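Local coordinates for tyrosine--tRNA ligase, mitochondrial (Emericella nidulans, PDB 5IHX), which probably attaches L-tyrosine to tRNA(Tyr) at the expense of ATP, as a class I aminoacyl-tRNA synthetase of mitochondria, at residues V181-I189 and A252-V261; V81-W92 and L328-I336. All coordinates share one frame; numbering follows the deposited sequence.

In the fold
Both interactions lie in the class I tyrosyl-tRNA synthetase catalytic region of a C-terminally truncated chain, built round a largely parallel, Rossmann-type sheet; their centres are 34 Å apart, their nearest atoms about 16 Å. Along the chain interaction 1 is nested inside the loop that interaction 2 closes, the order being 81-92, 181-189, 252-261, 328-336. Interaction 2, deep in the chain, joins helix 84-95, at the HIGH signature, to helix 321-331 of the helical region that follows the sheet. In interaction 1, farther out, helix 243-259 packs on helix 178-186, whose residues touch the second subunit. Neither touches the bound tyrosine, about 12 Å from the L85 side chain and about 11 Å from that of A252.

Interaction 1 of 2, residues V181-I189 and A252-V261; sequences VLRDLGAYI and AVKTISKNTV
This is a helix-helix packing contact near the subunit interface, between the C-terminal ends of helices 178-186 and 243-259. The axes of the short segments 181-186 and 252-259 approach to 8.8 Å, with 113° between their N-to-C directions. The contact is apolar at its inner end. L185 lays CB on CG1 of I256 (4.0 Å), while its CD1 reaches A252 CB at 3.9 Å. Its CG stands anti to the backbone N (chi1 174°), which swings both methyls toward the second helix. A wider pi-type turn at 182-186 accompanies this end of the first helix, and the carbonyl O of V181 accepts from the N-H groups of both L185 and G186.

Farther out, Y188 leans against two residues one turn apart. CB of Y188 meets the methyl CG2 of T255 at 3.4 Å, and its ring receives CB of N259 over one face in a CH-pi contact, 3.9 Å from the centroid and offset toward the rim. The amide plane of N259 runs nearly parallel to the ring, 15° away from it. T255 OG1 bonds to the carbonyl of G251, and the methyl CG2 is the branch that meets Y188.

At the edge of the contact D184 lies beside T260 and V261, which follow the helix.

Behind I256 stand W223 and W226 of helix 212-229, which also meets A252 through A222. Across the interface, G186 and I189 make backbone hydrogen bonds to the second subunit, and V181 and L182 pack on L178 and M220 of that subunit.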
ATOM      1  N   VAL A 181      -6.344   4.535  -0.958  1.00 36.55           N
ATOM      2  CA  VAL A 181      -6.077   4.416   0.474  1.00 33.06           C
ATOM      3  C   VAL A 181      -5.138   5.528   0.938  1.00 34.98           C
ATOM      4  O   VAL A 181      -5.305   6.080   2.026  1.00 29.77           O
ATOM      5  CB  VAL A 181      -5.480   3.037   0.828  1.00 31.51           C
ATOM      6  CG1 VAL A 181      -5.070   2.982   2.297  1.00 34.98           C
ATOM      7  CG2 VAL A 181      -6.477   1.929   0.514  1.00 32.25           C
ATOM      8  N   LEU A 182      -4.142   5.844   0.116  1.00 33.01           N
ATOM      9  CA  LEU A 182      -3.206   6.913   0.443  1.00 35.98           C
ATOM     10  C   LEU A 182      -3.908   8.268   0.470  1.00 32.83           C
ATOM     11  O   LEU A 182      -3.623   9.104   1.325  1.00 38.69           O
ATOM     12  CB  LEU A 182      -2.046   6.944  -0.555  1.00 34.92           C
ATOM     13  CG  LEU A 182      -1.123   5.721  -0.586  1.00 42.54           C
ATOM     14  CD1 LEU A 182       0.060   5.967  -1.512  1.00 49.87           C
ATOM     15  CD2 LEU A 182      -0.638   5.348   0.808  1.00 38.62           C
ATOM     16  N   ARG A 183      -4.826   8.481  -0.468  1.00 37.26           N
ATOM     17  CA  ARG A 183      -5.531   9.753  -0.567  1.00 42.30           C
ATOM     18  C   ARG A 183      -6.479   9.970   0.612  1.00 47.61           C
ATOM     19  O   ARG A 183      -6.497  11.043   1.216  1.00 53.28           O
ATOM     20  CB  ARG A 183      -6.322   9.829  -1.879  1.00 43.30           C
ATOM     21  CG  ARG A 183      -7.415  10.893  -1.876  1.00 52.33           C
ATOM     22  CD  ARG A 183      -8.018  11.099  -3.252  1.00 57.66           C
ATOM     23  NE  ARG A 183      -8.638   9.879  -3.763  1.00 72.91           N
ATOM     24  CZ  ARG A 183      -9.815   9.413  -3.357  1.00 75.76           C
ATOM     25  NH1 ARG A 183     -10.503  10.057  -2.422  1.00 80.61           N
ATOM     26  NH2 ARG A 183     -10.304   8.297  -3.877  1.00 75.39           N
ATOM     27  N   ASP A 184      -7.264   8.946   0.937  1.00 44.02           N
ATOM     28  CA  ASP A 184      -8.344   9.084   1.915  1.00 42.09           C
ATOM     29  C   ASP A 184      -7.926   8.747   3.345  1.00 41.69           C
ATOM     30  O   ASP A 184      -8.621   9.115   4.293  1.00 45.01           O
ATOM     31  CB  ASP A 184      -9.525   8.193   1.513  1.00 46.75           C
ATOM     32  CG  ASP A 184     -10.260   8.710   0.286  1.00 55.83           C
ATOM     33  OD1 ASP A 184     -10.203   9.930   0.017  1.00 55.05           O
ATOM     34  OD2 ASP A 184     -10.899   7.891  -0.409  1.00 64.35           O
ATOM     35  N   LEU A 185      -6.802   8.052   3.503  1.00 37.57           N
ATOM     36  CA  LEU A 185      -6.337   7.647   4.829  1.00 43.39           C
ATOM     37  C   LEU A 185      -4.847   7.901   5.030  1.00 31.95           C
ATOM     38  O   LEU A 185      -4.456   8.581   5.978  1.00 38.96           O
ATOM     39  CB  LEU A 185      -6.647   6.164   5.070  1.00 35.18           C
ATOM     40  CG  LEU A 185      -6.089   5.555   6.360  1.00 32.59           C
ATOM     41  CD1 LEU A 185      -6.567   6.320   7.585  1.00 39.73           C
ATOM     42  CD2 LEU A 185      -6.477   4.088   6.464  1.00 37.22           C
ATOM     43  N   GLY A 186      -4.021   7.364   4.138  1.00 31.00           N
ATOM     44  CA  GLY A 186      -2.577   7.427   4.295  1.00 35.82           C
ATOM     45  C   GLY A 186      -2.017   8.833   4.434  1.00 40.17           C
ATOM     46  O   GLY A 186      -1.032   9.051   5.140  1.00 40.17           O
ATOM     47  N   ALA A 187      -2.647   9.791   3.764  1.00 37.63           N
ATOM     48  CA  ALA A 187      -2.168  11.170   3.770  1.00 42.14           C
ATOM     49  C   ALA A 187      -2.371  11.844   5.125  1.00 39.91           C
ATOM     50  O   ALA A 187      -1.735  12.855   5.422  1.00 48.31           O
ATOM     51  CB  ALA A 187      -2.865  11.970   2.678  1.00 40.31           C
ATOM     52  N   TYR A 188      -3.255  11.277   5.942  1.00 42.08           N
ATOM     53  CA  TYR A 188      -3.641  11.887   7.214  1.00 37.80           C
ATOM     54  C   TYR A 188      -3.095  11.125   8.421  1.00 38.07           C
ATOM     55  O   TYR A 188      -3.366  11.492   9.563  1.00 50.31           O
ATOM     56  CB  TYR A 188      -5.163  11.971   7.302  1.00 35.46           C
ATOM     57  CG  TYR A 188      -5.804  12.603   6.089  1.00 43.67           C
ATOM     58  CD1 TYR A 188      -5.729  13.972   5.872  1.00 47.57           C
ATOM     59  CD2 TYR A 188      -6.476  11.828   5.154  1.00 52.46           C
ATOM     60  CE1 TYR A 188      -6.311  14.551   4.760  1.00 47.99           C
ATOM     61  CE2 TYR A 188      -7.060  12.397   4.041  1.00 54.36           C
ATOM     62  CZ  TYR A 188      -6.973  13.759   3.847  1.00 52.25           C
ATOM     63  OH  TYR A 188      -7.554  14.329   2.737  1.00 56.10           O
ATOM     64  N   ILE A 189      -2.324  10.074   8.159  1.00 40.36           N
ATOM     65  CA  ILE A 189      -1.738   9.260   9.220  1.00 44.59           C
ATOM     66  C   ILE A 189      -0.252   9.542   9.375  1.00 47.71           C
ATOM     67  O   ILE A 189       0.514   9.419   8.421  1.00 47.03           O
ATOM     68  CB  ILE A 189      -1.936   7.749   8.945  1.00 47.72           C
ATOM     69  CG1 ILE A 189      -3.423   7.394   8.903  1.00 59.15           C
ATOM     70  CG2 ILE A 189      -1.223   6.902   9.998  1.00 45.99           C
ATOM     71  CD1 ILE A 189      -4.186   7.697  10.182  1.00 63.22           C
ATOM     72  N   ALA A 252      -8.613   6.188  12.706  1.00 35.46           N
ATOM     73  CA  ALA A 252      -8.553   6.107  11.251  1.00 34.78           C
ATOM     74  C   ALA A 252      -9.924   6.304  10.611  1.00 38.94           C
ATOM     75  O   ALA A 252     -10.043   6.975   9.589  1.00 40.83           O
ATOM     76  CB  ALA A 252      -7.966   4.773  10.829  1.00 35.99           C
ATOM     77  N   VAL A 253     -10.957   5.720  11.209  1.00 32.76           N
ATOM     78  CA  VAL A 253     -12.305   5.816  10.655  1.00 30.56           C
ATOM     79  C   VAL A 253     -12.843   7.245  10.760  1.00 32.82           C
ATOM     80  O   VAL A 253     -13.462   7.744   9.820  1.00 38.64           O
ATOM     81  CB  VAL A 253     -13.269   4.829  11.351  1.00 34.07           C
ATOM     82  CG1 VAL A 253     -14.722   5.123  10.979  1.00 31.63           C
ATOM     83  CG2 VAL A 253     -12.924   3.399  10.968  1.00 36.58           C
ATOM     84  N   LYS A 254     -12.615   7.891  11.901  1.00 40.09           N
ATOM     85  CA  LYS A 254     -12.978   9.297  12.071  1.00 40.18           C
ATOM     86  C   LYS A 254     -12.371  10.133  10.954  1.00 43.22           C
ATOM     87  O   LYS A 254     -13.054  10.927  10.305  1.00 40.21           O
ATOM     88  CB  LYS A 254     -12.493   9.836  13.417  1.00 39.00           C
ATOM     89  CG  LYS A 254     -13.148   9.231  14.641  1.00 46.34           C
ATOM     90  CD  LYS A 254     -12.243   9.422  15.849  1.00 57.59           C
ATOM     91  CE  LYS A 254     -12.903   8.982  17.137  1.00 68.22           C
ATOM     92  NZ  LYS A 254     -13.831  10.014  17.652  1.00 78.98           N
ATOM     93  N   THR A 255     -11.070   9.945  10.751  1.00 41.85           N
ATOM     94  CA  THR A 255     -10.315  10.684   9.750  1.00 44.18           C
ATOM     95  C   THR A 255     -10.884  10.504   8.348  1.00 45.39           C
ATOM     96  O   THR A 255     -11.115  11.484   7.641  1.00 54.09           O
ATOM     97  CB  THR A 255      -8.836  10.249   9.756  1.00 48.74           C
ATOM     98  OG1 THR A 255      -8.238  10.593  11.011  1.00 51.48           O
ATOM     99  CG2 THR A 255      -8.060  10.915   8.636  1.00 54.76           C
ATOM    100  N   ILE A 256     -11.099   9.253   7.948  1.00 39.20           N
ATOM    101  CA  ILE A 256     -11.616   8.963   6.614  1.00 38.77           C
ATOM    102  C   ILE A 256     -12.969   9.635   6.422  1.00 44.36           C
ATOM    103  O   ILE A 256     -13.198  10.314   5.422  1.00 53.73           O
ATOM    104  CB  ILE A 256     -11.749   7.443   6.368  1.00 30.22           C
ATOM    105  CG1 ILE A 256     -10.373   6.778   6.388  1.00 40.19           C
ATOM    106  CG2 ILE A 256     -12.419   7.172   5.026  1.00 33.95           C
ATOM    107  CD1 ILE A 256     -10.419   5.265   6.479  1.00 42.79           C
ATOM    108  N   SER A 257     -13.859   9.446   7.391  1.00 44.16           N
ATOM    109  CA  SER A 257     -15.196  10.024   7.331  1.00 47.94           C
ATOM    110  C   SER A 257     -15.129  11.546   7.251  1.00 46.16           C
ATOM    111  O   SER A 257     -15.953  12.183   6.596  1.00 47.82           O
ATOM    112  CB  SER A 257     -16.014   9.597   8.554  1.00 43.38           C
ATOM    113  OG  SER A 257     -17.319  10.143   8.509  1.00 44.87           O
ATOM    114  N   LYS A 258     -14.132  12.118   7.920  1.00 45.43           N
ATOM    115  CA  LYS A 258     -13.995  13.566   8.015  1.00 56.67           C
ATOM    116  C   LYS A 258     -13.367  14.184   6.765  1.00 54.01           C
ATOM    117  O   LYS A 258     -13.635  15.339   6.443  1.00 50.83           O
ATOM    118  CB  LYS A 258     -13.152  13.922   9.245  1.00 66.33           C
ATOM    119  CG  LYS A 258     -13.051  15.411   9.532  1.00 71.89           C
ATOM    120  CD  LYS A 258     -12.174  15.681  10.743  1.00 68.21           C
ATOM    121  N   ASN A 259     -12.549  13.407   6.057  1.00 50.09           N
ATOM    122  CA  ASN A 259     -11.748  13.936   4.953  1.00 43.06           C
ATOM    123  C   ASN A 259     -12.050  13.303   3.599  1.00 52.38           C
ATOM    124  O   ASN A 259     -11.448  13.678   2.594  1.00 62.75           O
ATOM    125  CB  ASN A 259     -10.256  13.757   5.255  1.00 43.87           C
ATOM    126  CG  ASN A 259      -9.822  14.487   6.510  1.00 54.92           C
ATOM    127  OD1 ASN A 259      -9.387  13.871   7.481  1.00 60.13           O
ATOM    128  ND2 ASN A 259      -9.932  15.810   6.492  1.00 61.01           N
ATOM    129  N   THR A 260     -12.967  12.342   3.564  1.00 58.47           N
ATOM    130  CA  THR A 260     -13.301  11.692   2.304  1.00 61.36           C
ATOM    131  C   THR A 260     -13.909  12.705   1.340  1.00 63.92           C
ATOM    132  O   THR A 260     -14.692  13.566   1.738  1.00 58.22           O
ATOM    133  CB  THR A 260     -14.271  10.508   2.505  1.00 63.75           C
ATOM    134  OG1 THR A 260     -14.531   9.886   1.239  1.00 59.90           O
ATOM    135  CG2 THR A 260     -15.587  10.972   3.113  1.00 66.40           C
ATOM    136  N   VAL A 261     -13.533  12.591   0.070  1.00 82.60           N
ATOM    137  CA  VAL A 261     -13.940  13.551  -0.952  1.00 88.62           C
ATOM    138  C   VAL A 261     -15.322  13.225  -1.522  1.00 87.96           C
ATOM    139  O   VAL A 261     -15.942  14.060  -2.180  1.00 89.85           O
ATOM    140  CB  VAL A 261     -12.902  13.613  -2.098  1.00 75.98           C
ATOM    141  CG1 VAL A 261     -11.540  14.025  -1.555  1.00 75.87           C
ATOM    142  CG2 VAL A 261     -12.809  12.278  -2.830  1.00 75.47           C
TER

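Interaction 2 of 2, residues V81-W92 and L328-I336; sequences VGHMLPFMVLAW and LKMFTFLPI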
ATOM      1  N   VAL A  81     -11.467 -22.941  19.735  1.00 24.77           N
ATOM      2  CA  VAL A  81     -12.167 -22.335  20.861  1.00 27.95           C
ATOM      3  C   VAL A  81     -11.601 -20.953  21.193  1.00 31.64           C
ATOM      4  O   VAL A  81     -12.317 -20.093  21.702  1.00 26.86           O
ATOM      5  CB  VAL A  81     -12.108 -23.257  22.098  1.00 23.66           C
ATOM      6  CG1 VAL A  81     -12.648 -22.555  23.341  1.00 30.09           C
ATOM      7  CG2 VAL A  81     -12.890 -24.532  21.834  1.00 30.46           C
ATOM      8  N   GLY A  82     -10.321 -20.745  20.900  1.00 33.90           N
ATOM      9  CA  GLY A  82      -9.676 -19.470  21.162  1.00 29.97           C
ATOM     10  C   GLY A  82     -10.223 -18.296  20.358  1.00 31.22           C
ATOM     11  O   GLY A  82      -9.945 -17.144  20.684  1.00 42.02           O
ATOM     12  N   HIS A  83     -11.009 -18.581  19.322  1.00 40.01           N
ATOM     13  CA  HIS A  83     -11.614 -17.535  18.493  1.00 38.33           C
ATOM     14  C   HIS A  83     -13.016 -17.140  18.939  1.00 36.81           C
ATOM     15  O   HIS A  83     -13.576 -16.167  18.438  1.00 41.68           O
ATOM     16  CB  HIS A  83     -11.720 -17.980  17.027  1.00 44.35           C
ATOM     17  CG  HIS A  83     -10.413 -18.065  16.302  1.00 60.65           C
ATOM     18  ND1 HIS A  83      -9.765 -19.259  16.065  1.00 51.64           N
ATOM     19  CD2 HIS A  83      -9.657 -17.105  15.719  1.00 76.24           C
ATOM     20  CE1 HIS A  83      -8.655 -19.027  15.388  1.00 55.42           C
ATOM     21  NE2 HIS A  83      -8.566 -17.728  15.166  1.00 76.45           N
ATOM     22  N   MET A  84     -13.589 -17.893  19.870  1.00 32.80           N
ATOM     23  CA  MET A  84     -15.034 -17.853  20.061  1.00 33.93           C
ATOM     24  C   MET A  84     -15.622 -16.621  20.748  1.00 30.33           C
ATOM     25  O   MET A  84     -16.733 -16.215  20.406  1.00 34.11           O
ATOM     26  CB  MET A  84     -15.473 -19.090  20.847  1.00 39.18           C
ATOM     27  CG  MET A  84     -15.680 -20.328  19.989  1.00 43.65           C
ATOM     28  SD  MET A  84     -16.762 -20.048  18.568  1.00 44.71           S
ATOM     29  CE  MET A  84     -18.293 -19.608  19.386  1.00 43.97           C
ATOM     30  N   LEU A  85     -14.912 -16.025  21.702  1.00 29.50           N
ATOM     31  CA  LEU A  85     -15.541 -15.008  22.547  1.00 31.46           C
ATOM     32  C   LEU A  85     -16.034 -13.794  21.752  1.00 27.43           C
ATOM     33  O   LEU A  85     -17.143 -13.318  21.990  1.00 26.16           O
ATOM     34  CB  LEU A  85     -14.597 -14.562  23.668  1.00 28.54           C
ATOM     35  CG  LEU A  85     -14.244 -15.629  24.716  1.00 29.36           C
ATOM     36  CD1 LEU A  85     -13.513 -15.002  25.895  1.00 34.82           C
ATOM     37  CD2 LEU A  85     -15.467 -16.410  25.192  1.00 28.63           C
ATOM     38  N   PRO A  86     -15.227 -13.287  20.806  1.00 27.90           N
ATOM     39  CA  PRO A  86     -15.785 -12.211  19.979  1.00 30.20           C
ATOM     40  C   PRO A  86     -17.040 -12.644  19.217  1.00 30.26           C
ATOM     41  O   PRO A  86     -17.933 -11.831  18.979  1.00 26.22           O
ATOM     42  CB  PRO A  86     -14.645 -11.885  19.012  1.00 30.57           C
ATOM     43  CG  PRO A  86     -13.414 -12.275  19.741  1.00 28.08           C
ATOM     44  CD  PRO A  86     -13.788 -13.483  20.554  1.00 23.09           C
ATOM     45  N   PHE A  87     -17.109 -13.915  18.842  1.00 22.19           N
ATOM     46  CA  PHE A  87     -18.272 -14.414  18.116  1.00 23.60           C
ATOM     47  C   PHE A  87     -19.428 -14.734  19.062  1.00 24.11           C
ATOM     48  O   PHE A  87     -20.588 -14.733  18.649  1.00 28.41           O
ATOM     49  CB  PHE A  87     -17.893 -15.627  17.268  1.00 32.21           C
ATOM     50  CG  PHE A  87     -16.907 -15.303  16.181  1.00 41.02           C
ATOM     51  CD1 PHE A  87     -17.241 -14.404  15.183  1.00 46.22           C
ATOM     52  CD2 PHE A  87     -15.659 -15.896  16.146  1.00 62.32           C
ATOM     53  CE1 PHE A  87     -16.345 -14.089  14.180  1.00 54.21           C
ATOM     54  CE2 PHE A  87     -14.758 -15.588  15.142  1.00 65.89           C
ATOM     55  CZ  PHE A  87     -15.105 -14.686  14.156  1.00 58.87           C
ATOM     56  N   MET A  88     -19.120 -14.999  20.328  1.00 23.17           N
ATOM     57  CA  MET A  88     -20.163 -15.102  21.343  1.00 23.87           C
ATOM     58  C   MET A  88     -20.828 -13.734  21.504  1.00 28.72           C
ATOM     59  O   MET A  88     -22.039 -13.643  21.716  1.00 29.09           O
ATOM     60  CB  MET A  88     -19.598 -15.585  22.682  1.00 27.79           C
ATOM     61  CG  MET A  88     -19.071 -17.015  22.673  1.00 29.17           C
ATOM     62  SD  MET A  88     -20.285 -18.254  22.174  1.00 34.26           S
ATOM     63  CE  MET A  88     -21.619 -17.930  23.324  1.00 27.39           C
ATOM     64  N   VAL A  89     -20.032 -12.671  21.410  1.00 22.83           N
ATOM     65  CA  VAL A  89     -20.569 -11.311  21.457  1.00 24.87           C
ATOM     66  C   VAL A  89     -21.511 -11.057  20.281  1.00 24.44           C
ATOM     67  O   VAL A  89     -22.586 -10.481  20.457  1.00 21.97           O
ATOM     68  CB  VAL A  89     -19.436 -10.256  21.458  1.00 29.82           C
ATOM     69  CG1 VAL A  89     -19.987  -8.850  21.235  1.00 27.83           C
ATOM     70  CG2 VAL A  89     -18.662 -10.311  22.765  1.00 31.60           C
ATOM     71  N   LEU A  90     -21.109 -11.485  19.087  1.00 20.46           N
ATOM     72  CA  LEU A  90     -21.944 -11.307  17.903  1.00 26.09           C
ATOM     73  C   LEU A  90     -23.202 -12.169  17.990  1.00 23.23           C
ATOM     74  O   LEU A  90     -24.270 -11.770  17.528  1.00 21.54           O
ATOM     75  CB  LEU A  90     -21.171 -11.646  16.624  1.00 26.20           C
ATOM     76  CG  LEU A  90     -19.958 -10.786  16.258  1.00 28.87           C
ATOM     77  CD1 LEU A  90     -19.436 -11.188  14.885  1.00 30.94           C
ATOM     78  CD2 LEU A  90     -20.281  -9.297  16.296  1.00 30.21           C
ATOM     79  N   ALA A  91     -23.069 -13.351  18.584  1.00 24.04           N
ATOM     80  CA  ALA A  91     -24.212 -14.231  18.786  1.00 26.95           C
ATOM     81  C   ALA A  91     -25.259 -13.534  19.644  1.00 27.96           C
ATOM     82  O   ALA A  91     -26.447 -13.532  19.318  1.00 29.11           O
ATOM     83  CB  ALA A  91     -23.778 -15.537  19.429  1.00 23.06           C
ATOM     84  N   TRP A  92     -24.811 -12.940  20.743  1.00 23.62           N
ATOM     85  CA  TRP A  92     -25.700 -12.175  21.607  1.00 25.62           C
ATOM     86  C   TRP A  92     -26.310 -11.008  20.845  1.00 24.74           C
ATOM     87  O   TRP A  92     -27.516 -10.765  20.923  1.00 24.48           O
ATOM     88  CB  TRP A  92     -24.950 -11.667  22.837  1.00 25.99           C
ATOM     89  CG  TRP A  92     -24.846 -12.677  23.933  1.00 24.68           C
ATOM     90  CD1 TRP A  92     -23.704 -13.204  24.461  1.00 21.03           C
ATOM     91  CD2 TRP A  92     -25.932 -13.288  24.638  1.00 24.44           C
ATOM     92  NE1 TRP A  92     -24.012 -14.098  25.456  1.00 25.64           N
ATOM     93  CE2 TRP A  92     -25.375 -14.166  25.586  1.00 22.25           C
ATOM     94  CE3 TRP A  92     -27.324 -13.169  24.568  1.00 24.65           C
ATOM     95  CZ2 TRP A  92     -26.157 -14.926  26.452  1.00 25.65           C
ATOM     96  CZ3 TRP A  92     -28.101 -13.923  25.428  1.00 24.06           C
ATOM     97  CH2 TRP A  92     -27.515 -14.791  26.356  1.00 22.69           C
ATOM     98  N   LEU A 328     -19.317 -20.607  31.949  1.00 25.14           N
ATOM     99  CA  LEU A 328     -20.750 -20.786  31.729  1.00 25.11           C
ATOM    100  C   LEU A 328     -21.376 -19.488  31.228  1.00 29.79           C
ATOM    101  O   LEU A 328     -22.249 -19.499  30.361  1.00 27.67           O
ATOM    102  CB  LEU A 328     -21.451 -21.246  33.011  1.00 23.60           C
ATOM    103  CG  LEU A 328     -21.359 -22.738  33.355  1.00 27.22           C
ATOM    104  CD1 LEU A 328     -21.846 -22.991  34.774  1.00 26.76           C
ATOM    105  CD2 LEU A 328     -22.163 -23.570  32.369  1.00 26.91           C
ATOM    106  N   LYS A 329     -20.916 -18.368  31.775  1.00 26.86           N
ATOM    107  CA  LYS A 329     -21.441 -17.063  31.395  1.00 27.64           C
ATOM    108  C   LYS A 329     -20.952 -16.627  30.015  1.00 25.22           C
ATOM    109  O   LYS A 329     -21.699 -16.012  29.255  1.00 28.24           O
ATOM    110  CB  LYS A 329     -21.058 -16.015  32.441  1.00 25.84           C
ATOM    111  CG  LYS A 329     -21.713 -16.234  33.794  1.00 32.12           C
ATOM    112  CD  LYS A 329     -21.142 -15.308  34.853  1.00 35.08           C
ATOM    113  CE  LYS A 329     -21.859 -15.479  36.183  1.00 42.79           C
ATOM    114  NZ  LYS A 329     -21.225 -14.678  37.267  1.00 45.82           N
ATOM    115  N   MET A 330     -19.704 -16.952  29.690  1.00 23.02           N
ATOM    116  CA  MET A 330     -19.092 -16.485  28.448  1.00 27.89           C
ATOM    117  C   MET A 330     -19.406 -17.384  27.247  1.00 30.33           C
ATOM    118  O   MET A 330     -19.514 -16.893  26.120  1.00 29.82           O
ATOM    119  CB  MET A 330     -17.571 -16.368  28.615  1.00 26.26           C
ATOM    120  CG  MET A 330     -17.131 -15.312  29.623  1.00 26.50           C
ATOM    121  SD  MET A 330     -15.354 -14.967  29.600  1.00 35.08           S
ATOM    122  CE  MET A 330     -14.663 -16.612  29.746  1.00 29.63           C
ATOM    123  N   PHE A 331     -19.535 -18.690  27.481  1.00 25.54           N
ATOM    124  CA  PHE A 331     -19.655 -19.657  26.385  1.00 28.77           C
ATOM    125  C   PHE A 331     -21.064 -20.217  26.153  1.00 27.92           C
ATOM    126  O   PHE A 331     -21.251 -21.044  25.264  1.00 30.66           O
ATOM    127  CB  PHE A 331     -18.700 -20.831  26.623  1.00 27.44           C
ATOM    128  CG  PHE A 331     -17.259 -20.507  26.357  1.00 33.50           C
ATOM    129  CD1 PHE A 331     -16.795 -20.386  25.057  1.00 29.58           C
ATOM    130  CD2 PHE A 331     -16.363 -20.338  27.402  1.00 26.65           C
ATOM    131  CE1 PHE A 331     -15.469 -20.095  24.803  1.00 33.87           C
ATOM    132  CE2 PHE A 331     -15.035 -20.047  27.153  1.00 30.36           C
ATOM    133  CZ  PHE A 331     -14.587 -19.925  25.851  1.00 31.33           C
ATOM    134  N   THR A 332     -22.049 -19.780  26.934  1.00 27.70           N
ATOM    135  CA  THR A 332     -23.415 -20.287  26.778  1.00 22.16           C
ATOM    136  C   THR A 332     -24.449 -19.171  26.854  1.00 25.61           C
ATOM    137  O   THR A 332     -24.143 -18.051  27.266  1.00 23.95           O
ATOM    138  CB  THR A 332     -23.762 -21.345  27.853  1.00 27.04           C
ATOM    139  OG1 THR A 332     -24.255 -20.694  29.032  1.00 27.33           O
ATOM    140  CG2 THR A 332     -22.544 -22.194  28.208  1.00 24.09           C
ATOM    141  N   PHE A 333     -25.675 -19.499  26.446  1.00 24.95           N
ATOM    142  CA  PHE A 333     -26.820 -18.593  26.547  1.00 26.98           C
ATOM    143  C   PHE A 333     -27.654 -18.900  27.793  1.00 28.42           C
ATOM    144  O   PHE A 333     -28.768 -18.397  27.940  1.00 32.15           O
ATOM    145  CB  PHE A 333     -27.701 -18.698  25.293  1.00 29.46           C
ATOM    146  CG  PHE A 333     -27.209 -17.891  24.111  1.00 33.81           C
ATOM    147  CD1 PHE A 333     -27.965 -17.832  22.950  1.00 36.86           C
ATOM    148  CD2 PHE A 333     -25.997 -17.213  24.146  1.00 23.31           C
ATOM    149  CE1 PHE A 333     -27.532 -17.106  21.855  1.00 32.46           C
ATOM    150  CE2 PHE A 333     -25.562 -16.483  23.053  1.00 26.34           C
ATOM    151  CZ  PHE A 333     -26.331 -16.430  21.907  1.00 29.05           C
ATOM    152  N   LEU A 334     -27.114 -19.728  28.683  1.00 26.58           N
ATOM    153  CA  LEU A 334     -27.801 -20.079  29.923  1.00 28.49           C
ATOM    154  C   LEU A 334     -28.110 -18.824  30.738  1.00 28.59           C
ATOM    155  O   LEU A 334     -27.221 -18.001  30.956  1.00 29.73           O
ATOM    156  CB  LEU A 334     -26.955 -21.043  30.758  1.00 24.22           C
ATOM    157  CG  LEU A 334     -26.862 -22.498  30.291  1.00 30.22           C
ATOM    158  CD1 LEU A 334     -25.757 -23.210  31.044  1.00 25.99           C
ATOM    159  CD2 LEU A 334     -28.187 -23.224  30.488  1.00 29.68           C
ATOM    160  N   PRO A 335     -29.377 -18.659  31.170  1.00 35.67           N
ATOM    161  CA  PRO A 335     -29.712 -17.515  32.027  1.00 37.17           C
ATOM    162  C   PRO A 335     -28.885 -17.482  33.309  1.00 32.50           C
ATOM    163  O   PRO A 335     -28.488 -18.537  33.807  1.00 29.10           O
ATOM    164  CB  PRO A 335     -31.195 -17.733  32.351  1.00 33.03           C
ATOM    165  CG  PRO A 335     -31.707 -18.594  31.257  1.00 31.78           C
ATOM    166  CD  PRO A 335     -30.564 -19.478  30.861  1.00 35.45           C
ATOM    167  N   ILE A 336     -28.619 -16.285  33.822  1.00 32.95           N
ATOM    168  CA  ILE A 336     -27.822 -16.129  35.036  1.00 37.33           C
ATOM    169  C   ILE A 336     -28.443 -16.873  36.224  1.00 38.93           C
ATOM    170  O   ILE A 336     -27.726 -17.528  36.979  1.00 38.52           O
ATOM    171  CB  ILE A 336     -27.631 -14.636  35.396  1.00 37.80           C
ATOM    172  CG1 ILE A 336     -26.828 -13.914  34.307  1.00 42.78           C
ATOM    173  CG2 ILE A 336     -26.969 -14.480  36.768  1.00 41.77           C
ATOM    174  CD1 ILE A 336     -25.393 -14.387  34.153  1.00 45.51           C
TER
HETATM  175  O   HOH W   1     -22.328 -16.002  26.261  1.00 36.20           O
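W92 lies over F333, its indole six-membered ring and the phenyl ring 4.0 Å apart between centroids, an oblique pair with planes inclined by 35°. The overlap is close: CD2 of F333 comes to 3.3 Å from CZ2 of W92, and CE2 of the phenyl ring sits over the centre of the indole. Two more residues of helix 84-95 touch F333: A91, whose CB is at the ring edge, 3.7 Å from CZ, and M88, whose methyl CE approaches obliquely. M88 is bent at both chi2 and chi3, which curls its chain back so that CE also touches the carbonyl carbon of F331, while CG lies 3.5 Å from M330 O.

Residues 81-92 include the last three residues of the HVGH sequence, residues 80-83, the form taken here by the class I HIGH signature, and run on into helix 84-95. Just past the signature, L85 sets CD2 on one face of the F331 ring, a CH-pi contact 3.9 Å from the centroid; the same methyl reaches M330 CB. M84 CB meets that ring at its edge, near its plane, and V81 CG1 comes to it obliquely. F331 is further enclosed by edge-to-face rings from Y327 and F316.

A single water bridges the two segments: W92 NE1 donates to it at 2.7 Å, and the carbonyls of K329 and T332 lie within its bonding range as acceptors. T332 OG1 donates to L328 O and, closing an ST turn, accepts from L334 N at 3.0 Å (154° at the hydrogen). H40 of helix 37-44 meets W92 edge-to-face, and F333 N donates to Y150 OH.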